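Alpha,alpha-trehalose-phosphate synthase (UDP-forming) (Burkholderia multivorans, PDB 5UOF) is a glycosyltransferase of family 20, an enzyme family built on the two-domain GT-B fold. Local coordinates at residues F89-L94 and D140-P145; P96-R101 and F161-P166. All coordinates share one frame; numbering follows the deposited sequence. Where two conformers were deposited one is given.

How the contacts relate
Contacts 1 and 2 follow one another along helix 89-98: its first turns carry contact 1, its last residues and the turn after it carry contact 2. Their partners follow two adjacent parallel strands, 135-139 and 159-162, of the ten-stranded sheet. The segments alternate along the chain, and the centres lie about 9 Å apart. The loop after strand 135-139 is joined to strand 159-162 (Asp140 N to Phe162 O, 2.9 Å) and to the loop beyond it (Asp140 OD1 to His164 N, 2.9 Å), both probable hydrogen bonds. On the helix side, Asn91 O packs 3.2 Å from Pro96 CD. Ethanediol molecules, probably from the crystallisation liquor, lie beside both.

Contact 1 of 2, residues F89-L94 and D140-P145; sequences FSNATL and DYHLLP. With EDO (1,2-ethanediol), chain J.
Ser90 starts the contact by setting its CB 3.3 Å from His142 ND1, and its small side chain lets the histidine ring come close to the helix. In the conformer given, a water lies 2.6 Å from Ser90 OG and may bridge to His142 O, a carbonyl held by Asn119 ND2. The backbone oxygen of Ser90 lies 3.6 Å from Tyr141 CE2.

With CG beside the backbone N (chi1 -75°), the amide of Asn91 swings across to the tyrosine, and Tyr141 OH donates to OD1 over 2.8 Å, in the carbonyl plane with a C=O...donor angle of 157°. The amide stands steeply to the phenol ring, the planes 69° apart. OD1 also takes a weak bond from an ethanediol, while ND2 lies 3.4 Å from His142 CE1 and donates to Tyr86 O. Both ends of the amide are thus bonded, which fixes its rotation.

Leu94, which follows a wider, pi-type turn with its N bonded to Phe89 O, adds the apolar part: CB packs 4.4 Å from Tyr141 CD2, and CD1 of the conformer given lies beside Tyr141 O, whose hydrogen bond comes from Tyr115 OH. The rings of Tyr141 and His142 lie partly over one another, offset toward their rims, and Asn91 meets both at an edge. Helix 89-98 here packs on the loop at the carboxyl end of parallel strand 135-139, in a Rossmann-like domain of the GT-B fold.

Contact 2 of 2, residues P96-R101 and F161-P166; sequences PVFHYR and FFLHIP. With EDO (1,2-ethanediol), chain H.
A Schellman motif ends helix 89-98, and the contact gathers around it. Tyr100, with its positive phi, is the C-prime residue: Arg101 N bonds to Pro96 O and Tyr100 N to Val97 O. An ethanediol gives a weak hydrogen bond to Tyr100 O and is also bonded to Gly102 N. Within this turn, Phe98 and His99 meet the loop that follows strand 159-162.

Phe98 CD2 lies 3.7 Å from Ile165 CD1, while Leu163 CD2 comes to the ring edge, 4.2 Å from CE2. CD2 also sits 3.2 Å from Pro166 O, a buried carbonyl with no polar partner in the model. One flat aromatic ring can meet both branched side chains. Ile165 CG1 sits between its backbone N and carbonyl carbon (chi1 63°), which lays CD1 against Phe98 while CB and CG2 lie near His99 CE1, CB at 3.6 Å.

Pro166 CD lies over one face of the His99 ring, 3.9 Å from its centroid and 25° off the normal, a CH-pi contact. His99 ND1 is bonded to Trp95 O, which steadies the ring, and the Trp95 ring stacks on it. Beyond, Phe98 packs against Leu173 of helix 170-173, Tyr100 OH bonds Asp171 of the second subunit, and strand 159-162 runs between strands 135-139 and 191-194.

Contact 1 of 2, residues F89-L94 and D140-P145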
ATOM      1  N   PHE A  89       8.424 -13.906 -11.213  1.00 14.73           N
ATOM      2  CA  PHE A  89       7.881 -13.520  -9.912  1.00 14.60           C
ATOM      3  C   PHE A  89       8.515 -12.238  -9.372  1.00 14.95           C
ATOM      4  O   PHE A  89       7.816 -11.388  -8.807  1.00 14.50           O
ATOM      5  CB  PHE A  89       8.077 -14.675  -8.923  1.00 17.82           C
ATOM      6  CG  PHE A  89       7.785 -14.312  -7.491  1.00 12.51           C
ATOM      7  CD1 PHE A  89       6.474 -14.295  -7.017  1.00 12.57           C
ATOM      8  CD2 PHE A  89       8.817 -13.998  -6.621  1.00 13.32           C
ATOM      9  CE1 PHE A  89       6.208 -13.957  -5.702  1.00 16.90           C
ATOM     10  CE2 PHE A  89       8.564 -13.671  -5.298  1.00 13.46           C
ATOM     11  CZ  PHE A  89       7.250 -13.639  -4.833  1.00 13.05           C
ATOM     12  N   SER A  90       9.835 -12.076  -9.535  1.00 12.91           N
ATOM     13  CA  SER A  90      10.527 -10.911  -8.975  0.55 12.71           C
ATOM     14  C   SER A  90       9.959  -9.615  -9.531  1.00 14.34           C
ATOM     15  O   SER A  90       9.718  -8.652  -8.796  1.00 14.86           O
ATOM     16  CB  SER A  90      12.026 -10.971  -9.283  0.55 13.69           C
ATOM     17  OG  SER A  90      12.654 -12.078  -8.692  0.55 18.37           O
ATOM     18  N   ASN A  91       9.765  -9.561 -10.841  1.00 16.26           N
ATOM     19  CA  ASN A  91       9.302  -8.312 -11.433  1.00 15.39           C
ATOM     20  C   ASN A  91       7.787  -8.239 -11.569  1.00 16.63           C
ATOM     21  O   ASN A  91       7.232  -7.132 -11.598  1.00 17.06           O
ATOM     22  CB  ASN A  91       9.973  -8.101 -12.792  1.00 21.10           C
ATOM     23  CG  ASN A  91      11.436  -7.665 -12.654  1.00 31.38           C
ATOM     24  OD1 ASN A  91      11.781  -6.869 -11.771  1.00 29.63           O
ATOM     25  ND2 ASN A  91      12.296  -8.193 -13.513  1.00 38.81           N
ATOM     26  N   ALA A  92       7.103  -9.378 -11.631  1.00 16.06           N
ATOM     27  CA  ALA A  92       5.648  -9.358 -11.717  1.00 13.37           C
ATOM     28  C   ALA A  92       4.972  -9.233 -10.363  1.00 12.53           C
ATOM     29  O   ALA A  92       3.825  -8.786 -10.311  1.00 14.34           O
ATOM     30  CB  ALA A  92       5.124 -10.624 -12.417  1.00 17.16           C
ATOM     31  N   THR A  93       5.640  -9.624  -9.276  1.00 13.03           N
ATOM     32  CA  THR A  93       5.014  -9.622  -7.956  1.00 14.80           C
ATOM     33  C   THR A  93       5.816  -8.818  -6.943  1.00 13.08           C
ATOM     34  O   THR A  93       5.281  -7.887  -6.345  1.00 11.28           O
ATOM     35  CB  THR A  93       4.823 -11.063  -7.434  1.00 19.72           C
ATOM     36  OG1 THR A  93       4.105 -11.841  -8.390  1.00 18.75           O
ATOM     37  CG2 THR A  93       4.040 -11.061  -6.126  1.00 20.54           C
ATOM     38  N   LEU A  94       7.088  -9.160  -6.728  1.00 13.64           N
ATOM     39  CA  LEU A  94       7.881  -8.500  -5.694  0.53 12.92           C
ATOM     40  C   LEU A  94       8.048  -7.018  -5.984  1.00 10.22           C
ATOM     41  O   LEU A  94       7.699  -6.158  -5.164  1.00 12.77           O
ATOM     42  CB  LEU A  94       9.261  -9.150  -5.588  0.53 13.73           C
ATOM     43  CG  LEU A  94       9.350 -10.478  -4.860  0.53 11.13           C
ATOM     44  CD1 LEU A  94      10.805 -10.863  -4.655  0.53 10.75           C
ATOM     45  CD2 LEU A  94       8.608 -10.378  -3.537  0.53 14.70           C
ATOM     46  N   ASP A 140      20.022  -7.391  -3.643  1.00 12.63           N
ATOM     47  CA  ASP A 140      18.718  -6.993  -4.167  1.00 14.97           C
ATOM     48  C   ASP A 140      17.724  -8.131  -4.380  1.00 16.64           C
ATOM     49  O   ASP A 140      18.035  -9.314  -4.193  1.00 13.60           O
ATOM     50  CB  ASP A 140      18.876  -6.202  -5.464  1.00 15.11           C
ATOM     51  CG  ASP A 140      17.886  -5.041  -5.553  1.00 16.26           C
ATOM     52  OD1 ASP A 140      17.180  -4.779  -4.544  1.00 14.04           O
ATOM     53  OD2 ASP A 140      17.794  -4.398  -6.622  1.00 16.72           O
ATOM     54  N   TYR A 141      16.511  -7.748  -4.788  1.00 11.57           N
ATOM     55  CA  TYR A 141      15.333  -8.585  -4.598  1.00 11.26           C
ATOM     56  C   TYR A 141      15.297  -9.817  -5.502  1.00 12.00           C
ATOM     57  O   TYR A 141      14.596 -10.779  -5.162  1.00 17.86           O
ATOM     58  CB  TYR A 141      14.071  -7.726  -4.791  1.00 10.83           C
ATOM     59  CG  TYR A 141      13.921  -7.140  -6.176  1.00 11.19           C
ATOM     60  CD1 TYR A 141      14.601  -5.978  -6.546  1.00 11.43           C
ATOM     61  CD2 TYR A 141      13.116  -7.761  -7.124  1.00 11.45           C
ATOM     62  CE1 TYR A 141      14.475  -5.463  -7.821  1.00 14.76           C
ATOM     63  CE2 TYR A 141      12.978  -7.249  -8.395  1.00 11.95           C
ATOM     64  CZ  TYR A 141      13.661  -6.101  -8.739  1.00 13.14           C
ATOM     65  OH  TYR A 141      13.525  -5.600 -10.014  1.00 19.88           O
ATOM     66  N   HIS A 142      15.998  -9.813  -6.643  1.00 12.50           N
ATOM     67  CA  HIS A 142      16.007 -11.008  -7.486  1.00 15.76           C
ATOM     68  C   HIS A 142      16.683 -12.175  -6.792  1.00 19.81           C
ATOM     69  O   HIS A 142      16.458 -13.330  -7.177  1.00 17.72           O
ATOM     70  CB  HIS A 142      16.739 -10.759  -8.814  1.00 14.45           C
ATOM     71  CG  HIS A 142      16.111  -9.714  -9.691  1.00 16.54           C
ATOM     72  ND1 HIS A 142      14.956  -9.939 -10.408  1.00 25.01           N
ATOM     73  CD2 HIS A 142      16.505  -8.457  -9.999  1.00 21.69           C
ATOM     74  CE1 HIS A 142      14.652  -8.858 -11.105  1.00 21.75           C
ATOM     75  NE2 HIS A 142      15.576  -7.944 -10.873  1.00 25.79           N
ATOM     76  N   LEU A 143      17.528 -11.891  -5.798  1.00 17.90           N
ATOM     77  CA  LEU A 143      18.348 -12.901  -5.135  1.00 19.17           C
ATOM     78  C   LEU A 143      17.982 -13.047  -3.666  1.00 17.41           C
ATOM     79  O   LEU A 143      18.775 -13.559  -2.879  1.00 16.82           O
ATOM     80  CB  LEU A 143      19.830 -12.549  -5.271  1.00 18.26           C
ATOM     81  CG  LEU A 143      20.416 -12.641  -6.672  1.00 19.22           C
ATOM     82  CD1 LEU A 143      21.727 -11.860  -6.771  1.00 20.12           C
ATOM     83  CD2 LEU A 143      20.605 -14.103  -7.041  1.00 20.53           C
ATOM     84  N   LEU A 144      16.809 -12.564  -3.271  1.00 13.16           N
ATOM     85  CA  LEU A 144      16.392 -12.691  -1.876  1.00 16.48           C
ATOM     86  C   LEU A 144      16.521 -14.106  -1.301  1.00 22.78           C
ATOM     87  O   LEU A 144      17.045 -14.241  -0.183  1.00 22.24           O
ATOM     88  CB  LEU A 144      14.969 -12.128  -1.767  1.00 19.40           C
ATOM     89  CG  LEU A 144      14.451 -11.878  -0.361  1.00 26.41           C
ATOM     90  CD1 LEU A 144      13.513 -10.705  -0.402  1.00 22.32           C
ATOM     91  CD2 LEU A 144      13.739 -13.126   0.134  1.00 26.34           C
ATOM     92  N   PRO A 145      16.106 -15.183  -1.977  1.00 18.99           N
ATOM     93  CA  PRO A 145      16.231 -16.523  -1.382  1.00 17.24           C
ATOM     94  C   PRO A 145      17.640 -17.103  -1.405  1.00 14.38           C
ATOM     95  O   PRO A 145      17.815 -18.272  -1.038  1.00 18.76           O
ATOM     96  CB  PRO A 145      15.291 -17.384  -2.248  1.00 19.14           C
ATOM     97  CG  PRO A 145      14.525 -16.437  -3.117  1.00 17.16           C
ATOM     98  CD  PRO A 145      15.399 -15.236  -3.268  1.00 17.87           C
TER
HETATM   99  C1  EDO J 508      11.076  -3.672 -13.152  1.00 40.82           C
HETATM  100  O1  EDO J 508      10.044  -4.638 -13.372  1.00 45.06           O
HETATM  101  C2  EDO J 508      10.451  -2.286 -13.181  1.00 37.69           C
HETATM  102  O2  EDO J 508       9.733  -2.117 -14.408  1.00 40.47           O
HETATM  103  O   HOH W   1      14.600 -13.453  -9.766  1.00 21.17           O

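Contact 2 of 2, residues P96-R101 and F161-P166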
ATOM      1  N   PRO A  96       6.467  -4.724  -7.926  1.00 12.82           N
ATOM      2  CA  PRO A  96       5.347  -3.784  -7.758  1.00 13.02           C
ATOM      3  C   PRO A  96       4.866  -3.669  -6.321  1.00 14.20           C
ATOM      4  O   PRO A  96       4.552  -2.553  -5.879  1.00 11.24           O
ATOM      5  CB  PRO A  96       4.262  -4.339  -8.698  1.00 11.79           C
ATOM      6  CG  PRO A  96       4.633  -5.780  -8.918  1.00 12.60           C
ATOM      7  CD  PRO A  96       6.135  -5.777  -8.906  1.00 11.36           C
ATOM      8  N   VAL A  97       4.798  -4.770  -5.565  1.00 11.36           N
ATOM      9  CA  VAL A  97       4.307  -4.665  -4.194  1.00 12.89           C
ATOM     10  C   VAL A  97       5.278  -3.863  -3.338  1.00 12.55           C
ATOM     11  O   VAL A  97       4.865  -3.016  -2.537  1.00 10.02           O
ATOM     12  CB  VAL A  97       4.048  -6.055  -3.586  1.00 13.32           C
ATOM     13  CG1 VAL A  97       3.754  -5.903  -2.083  1.00 10.72           C
ATOM     14  CG2 VAL A  97       2.870  -6.738  -4.294  1.00 11.57           C
ATOM     15  N   PHE A  98       6.585  -4.104  -3.497  1.00  9.40           N
ATOM     16  CA  PHE A  98       7.559  -3.366  -2.696  1.00 11.42           C
ATOM     17  C   PHE A  98       7.592  -1.886  -3.061  1.00 14.25           C
ATOM     18  O   PHE A  98       8.061  -1.074  -2.256  1.00 11.33           O
ATOM     19  CB  PHE A  98       8.961  -3.955  -2.854  1.00  9.33           C
ATOM     20  CG  PHE A  98       9.198  -5.240  -2.085  1.00  9.25           C
ATOM     21  CD1 PHE A  98       8.194  -6.191  -1.925  1.00  9.73           C
ATOM     22  CD2 PHE A  98      10.454  -5.510  -1.560  1.00 11.93           C
ATOM     23  CE1 PHE A  98       8.447  -7.393  -1.245  1.00 12.12           C
ATOM     24  CE2 PHE A  98      10.711  -6.685  -0.869  1.00 13.97           C
ATOM     25  CZ  PHE A  98       9.703  -7.639  -0.718  1.00 12.76           C
ATOM     26  N   HIS A  99       7.119  -1.513  -4.255  1.00 10.99           N
ATOM     27  CA  HIS A  99       6.969  -0.099  -4.599  1.00 13.29           C
ATOM     28  C   HIS A  99       5.553   0.392  -4.356  1.00 15.02           C
ATOM     29  O   HIS A  99       5.139   1.411  -4.932  1.00 15.63           O
ATOM     30  CB  HIS A  99       7.412   0.156  -6.039  1.00 12.58           C
ATOM     31  CG  HIS A  99       8.892   0.024  -6.228  1.00 13.21           C
ATOM     32  ND1 HIS A  99       9.517  -1.196  -6.382  1.00 13.09           N
ATOM     33  CD2 HIS A  99       9.882   0.955  -6.227  1.00 15.17           C
ATOM     34  CE1 HIS A  99      10.823  -1.011  -6.486  1.00 17.59           C
ATOM     35  NE2 HIS A  99      11.068   0.286  -6.400  1.00 16.25           N
ATOM     36  N   TYR A 100       4.809  -0.311  -3.499  1.00 13.22           N
ATOM     37  CA  TYR A 100       3.491   0.126  -3.037  1.00 20.28           C
ATOM     38  C   TYR A 100       2.481   0.186  -4.181  1.00 26.51           C
ATOM     39  O   TYR A 100       1.541   0.987  -4.173  1.00 23.16           O
ATOM     40  CB  TYR A 100       3.582   1.465  -2.293  1.00 18.24           C
ATOM     41  CG  TYR A 100       4.130   1.292  -0.894  1.00 15.96           C
ATOM     42  CD1 TYR A 100       5.483   1.096  -0.676  1.00  9.65           C
ATOM     43  CD2 TYR A 100       3.288   1.293   0.209  1.00 20.15           C
ATOM     44  CE1 TYR A 100       5.984   0.916   0.608  1.00 13.68           C
ATOM     45  CE2 TYR A 100       3.776   1.111   1.481  1.00 18.54           C
ATOM     46  CZ  TYR A 100       5.123   0.929   1.684  1.00 11.52           C
ATOM     47  OH  TYR A 100       5.604   0.755   2.960  1.00 12.52           O
ATOM     48  N   ARG A 101       2.652  -0.696  -5.165  1.00 22.99           N
ATOM     49  CA  ARG A 101       1.674  -0.848  -6.235  1.00 20.93           C
ATOM     50  C   ARG A 101       1.094  -2.260  -6.238  1.00 15.56           C
ATOM     51  O   ARG A 101       1.291  -3.018  -7.192  1.00 22.59           O
ATOM     52  CB  ARG A 101       2.299  -0.503  -7.590  1.00 21.52           C
ATOM     53  CG  ARG A 101       2.680   0.977  -7.779  1.00 27.39           C
ATOM     54  CD  ARG A 101       1.457   1.905  -7.751  1.00 29.54           C
ATOM     55  NE  ARG A 101       0.422   1.566  -8.731  1.00 23.75           N
ATOM     56  CZ  ARG A 101       0.307   2.129  -9.935  1.00 19.31           C
ATOM     57  NH1 ARG A 101       1.175   3.050 -10.336  1.00 19.12           N
ATOM     58  NH2 ARG A 101      -0.681   1.766 -10.744  1.00 18.99           N
ATOM     59  N   PHE A 161      22.739  -9.475   3.131  1.00 13.97           N
ATOM     60  CA  PHE A 161      21.819  -9.094   2.071  1.00 13.29           C
ATOM     61  C   PHE A 161      21.665  -7.587   2.116  1.00 16.32           C
ATOM     62  O   PHE A 161      21.586  -7.007   3.200  1.00 16.62           O
ATOM     63  CB  PHE A 161      20.433  -9.765   2.264  1.00 14.27           C
ATOM     64  CG  PHE A 161      19.437  -9.464   1.165  1.00 17.28           C
ATOM     65  CD1 PHE A 161      19.621  -9.967  -0.121  1.00 15.72           C
ATOM     66  CD2 PHE A 161      18.293  -8.714   1.428  1.00 14.37           C
ATOM     67  CE1 PHE A 161      18.699  -9.702  -1.129  1.00 12.67           C
ATOM     68  CE2 PHE A 161      17.365  -8.447   0.420  1.00 12.61           C
ATOM     69  CZ  PHE A 161      17.568  -8.938  -0.854  1.00 14.42           C
ATOM     70  N   PHE A 162      21.643  -6.947   0.948  1.00 12.78           N
ATOM     71  CA  PHE A 162      21.253  -5.542   0.876  1.00 12.44           C
ATOM     72  C   PHE A 162      20.124  -5.387  -0.129  1.00 12.56           C
ATOM     73  O   PHE A 162      20.270  -5.749  -1.302  1.00 14.00           O
ATOM     74  CB  PHE A 162      22.415  -4.614   0.509  1.00 13.00           C
ATOM     75  CG  PHE A 162      22.029  -3.160   0.603  1.00 13.56           C
ATOM     76  CD1 PHE A 162      21.968  -2.548   1.842  1.00 14.46           C
ATOM     77  CD2 PHE A 162      21.633  -2.438  -0.523  1.00 12.68           C
ATOM     78  CE1 PHE A 162      21.554  -1.227   1.960  1.00 13.41           C
ATOM     79  CE2 PHE A 162      21.243  -1.110  -0.411  1.00 14.23           C
ATOM     80  CZ  PHE A 162      21.200  -0.505   0.832  1.00 14.93           C
ATOM     81  N   LEU A 163      19.002  -4.845   0.337  1.00 11.40           N
ATOM     82  CA  LEU A 163      17.849  -4.564  -0.507  1.00 11.10           C
ATOM     83  C   LEU A 163      17.956  -3.140  -1.043  1.00 11.99           C
ATOM     84  O   LEU A 163      17.983  -2.181  -0.266  1.00 12.93           O
ATOM     85  CB  LEU A 163      16.560  -4.734   0.293  1.00 10.49           C
ATOM     86  CG  LEU A 163      15.277  -4.661  -0.534  1.00 10.53           C
ATOM     87  CD1 LEU A 163      15.183  -5.901  -1.461  1.00 12.35           C
ATOM     88  CD2 LEU A 163      14.076  -4.581   0.414  1.00 12.68           C
ATOM     89  N   HIS A 164      18.020  -2.999  -2.368  1.00 13.50           N
ATOM     90  CA  HIS A 164      18.161  -1.676  -2.964  1.00 12.76           C
ATOM     91  C   HIS A 164      16.830  -0.954  -3.147  1.00 14.06           C
ATOM     92  O   HIS A 164      16.819   0.275  -3.284  1.00 13.52           O
ATOM     93  CB  HIS A 164      18.871  -1.777  -4.312  1.00 12.22           C
ATOM     94  CG  HIS A 164      20.287  -2.246  -4.209  1.00 13.92           C
ATOM     95  ND1 HIS A 164      21.358  -1.443  -4.545  1.00 16.47           N
ATOM     96  CD2 HIS A 164      20.811  -3.422  -3.793  1.00 14.29           C
ATOM     97  CE1 HIS A 164      22.481  -2.110  -4.343  1.00 15.18           C
ATOM     98  NE2 HIS A 164      22.178  -3.317  -3.899  1.00 14.79           N
ATOM     99  N   ILE A 165      15.718  -1.681  -3.138  1.00 13.96           N
ATOM    100  CA  ILE A 165      14.384  -1.108  -3.319  1.00 11.59           C
ATOM    101  C   ILE A 165      13.735  -0.973  -1.942  1.00 11.44           C
ATOM    102  O   ILE A 165      14.316  -1.430  -0.946  1.00 10.36           O
ATOM    103  CB  ILE A 165      13.553  -1.980  -4.279  1.00 10.71           C
ATOM    104  CG1 ILE A 165      13.324  -3.372  -3.691  1.00 13.16           C
ATOM    105  CG2 ILE A 165      14.262  -2.090  -5.629  1.00 12.49           C
ATOM    106  CD1 ILE A 165      12.287  -4.160  -4.462  1.00 17.88           C
ATOM    107  N   PRO A 166      12.574  -0.326  -1.817  1.00 11.44           N
ATOM    108  CA  PRO A 166      11.930  -0.214  -0.500  1.00  9.67           C
ATOM    109  C   PRO A 166      11.548  -1.574   0.058  1.00 11.77           C
ATOM    110  O   PRO A 166      11.413  -2.556  -0.671  1.00 12.62           O
ATOM    111  CB  PRO A 166      10.674   0.625  -0.787  1.00  9.66           C
ATOM    112  CG  PRO A 166      10.984   1.355  -2.094  1.00 10.36           C
ATOM    113  CD  PRO A 166      11.770   0.316  -2.870  1.00 10.46           C
TER
HETATM  114  C1  EDO H 506      -0.353   0.366  -1.150  1.00 39.85           C
HETATM  115  O1  EDO H 506      -1.571   1.103  -1.262  1.00 39.74           O
HETATM  116  C2  EDO H 506      -0.581  -1.040  -1.690  1.00 40.18           C
HETATM  117  O2  EDO H 506      -0.779  -0.982  -3.108  1.00 33.87           O